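Local coordinates for ferrous iron transport protein B (Escherichia coli, PDB 3I8S) that drives ferrous iron uptake across the inner membrane, probably coupling GTP binding in this cytosolic domain to channel opening, at residues A[87-92]-A[113-118]. Numbering follows the deposited sequence.
Sequences DLLINV and IPCIVA
L88 and I116 meet on one face of two neighbouring parallel strands, 88-92 and 115-118. The strands belong to a beta-alpha-beta unit of the P-loop GTPase sheet. Helix 98-111 makes the crossover and covers the opposite face, where L89, N91, C115 and V117 lie. On the first face, CD1 of L88 touches CD1 of I116 at 3.6 Å. With CG between its backbone N and carbonyl carbon (chi1 67°), the L88 chain leans forward along its own strand, which brings this methyl to the terminal methyl of I116. The two side chains meet at a slant. Further along, CG2 of I90 rests on CB of A118 at 3.9 Å. Helix 154-164 packs over I90 and I116 through L159 and I163. On the helix 98-111 face, CG of L89 lies 4.0 Å from CG2 of I113. L108 packs against L89 and C115 there. N91 and V117 stand alongside each other on this face, their side chains extending in the same sense. The side chain of V92 lies about 4 Å from those of K16 and N120, both GTP-binding residues. Four backbone hydrogen bonds join the strands. In the last, A118 N donates to N91 O at 2.9 Å.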
# COMPACT_ATOMS: atom_id res chain seq x y z
N ASP A 87 4.86 12.03 -2.93
CA ASP A 87 6.01 11.64 -3.71
C ASP A 87 6.40 10.20 -3.42
O ASP A 87 6.93 9.54 -4.27
CB ASP A 87 7.17 12.56 -3.35
CG ASP A 87 6.89 14.00 -3.72
OD1 ASP A 87 6.66 14.22 -4.90
OD2 ASP A 87 6.86 14.89 -2.85
N LEU A 88 6.11 9.75 -2.20
CA LEU A 88 6.27 8.37 -1.79
C LEU A 88 5.45 8.09 -0.57
O LEU A 88 4.94 9.01 0.07
CB LEU A 88 7.71 8.02 -1.49
CG LEU A 88 8.37 8.64 -0.29
CD1 LEU A 88 9.49 7.72 0.22
CD2 LEU A 88 8.89 9.98 -0.73
N LEU A 89 5.38 6.79 -0.22
CA LEU A 89 4.63 6.30 0.92
C LEU A 89 5.57 5.52 1.82
O LEU A 89 6.51 4.86 1.34
CB LEU A 89 3.55 5.33 0.46
CG LEU A 89 2.54 5.83 -0.50
CD1 LEU A 89 1.63 4.63 -0.84
CD2 LEU A 89 1.82 6.99 0.17
N ILE A 90 5.37 5.64 3.13
CA ILE A 90 6.01 4.75 4.10
C ILE A 90 4.89 3.89 4.60
O ILE A 90 3.88 4.39 5.16
CB ILE A 90 6.70 5.49 5.28
CG1 ILE A 90 7.87 6.31 4.72
CG2 ILE A 90 7.19 4.46 6.35
CD1 ILE A 90 8.45 7.24 5.70
N ASN A 91 5.04 2.61 4.35
CA ASN A 91 4.07 1.61 4.72
C ASN A 91 4.52 0.91 5.97
O ASN A 91 5.48 0.16 5.92
CB ASN A 91 3.86 0.64 3.56
CG ASN A 91 2.91 -0.52 3.89
OD1 ASN A 91 1.96 -0.43 4.71
ND2 ASN A 91 3.15 -1.61 3.21
N VAL A 92 3.85 1.20 7.07
CA VAL A 92 4.18 0.61 8.39
C VAL A 92 3.57 -0.76 8.50
O VAL A 92 2.35 -0.90 8.41
CB VAL A 92 3.78 1.52 9.53
CG1 VAL A 92 4.29 0.93 10.82
CG2 VAL A 92 4.34 2.94 9.29
N ILE A 113 3.11 3.14 -6.64
CA ILE A 113 3.57 4.36 -5.95
C ILE A 113 4.88 4.02 -5.21
O ILE A 113 4.94 2.94 -4.61
CB ILE A 113 2.59 4.88 -4.84
CG1 ILE A 113 1.11 4.74 -5.20
CG2 ILE A 113 3.01 6.30 -4.44
CD1 ILE A 113 0.69 5.49 -6.36
N PRO A 114 5.94 4.88 -5.30
CA PRO A 114 7.18 4.57 -4.59
C PRO A 114 6.90 4.35 -3.10
O PRO A 114 6.20 5.15 -2.50
CB PRO A 114 8.02 5.81 -4.79
CG PRO A 114 7.57 6.29 -6.11
CD PRO A 114 6.11 6.11 -6.09
N CYS A 115 7.39 3.23 -2.56
CA CYS A 115 7.14 2.81 -1.18
C CYS A 115 8.44 2.48 -0.47
O CYS A 115 9.43 2.07 -1.11
CB CYS A 115 6.26 1.54 -1.14
SG CYS A 115 4.53 1.77 -1.56
N ILE A 116 8.44 2.72 0.83
CA ILE A 116 9.40 2.16 1.74
C ILE A 116 8.58 1.41 2.78
O ILE A 116 7.66 1.99 3.37
CB ILE A 116 10.20 3.27 2.45
CG1 ILE A 116 11.09 4.03 1.43
CG2 ILE A 116 11.07 2.62 3.56
CD1 ILE A 116 11.54 5.35 1.94
N VAL A 117 8.88 0.13 3.00
CA VAL A 117 8.24 -0.59 4.13
C VAL A 117 9.02 -0.34 5.40
O VAL A 117 10.26 -0.59 5.47
CB VAL A 117 8.08 -2.11 3.88
CG1 VAL A 117 7.73 -2.87 5.13
CG2 VAL A 117 7.12 -2.34 2.74
N ALA A 118 8.30 0.09 6.43
CA ALA A 118 8.89 0.17 7.76
C ALA A 118 8.34 -0.99 8.59
O ALA A 118 7.16 -0.98 8.97
CB ALA A 118 8.61 1.48 8.43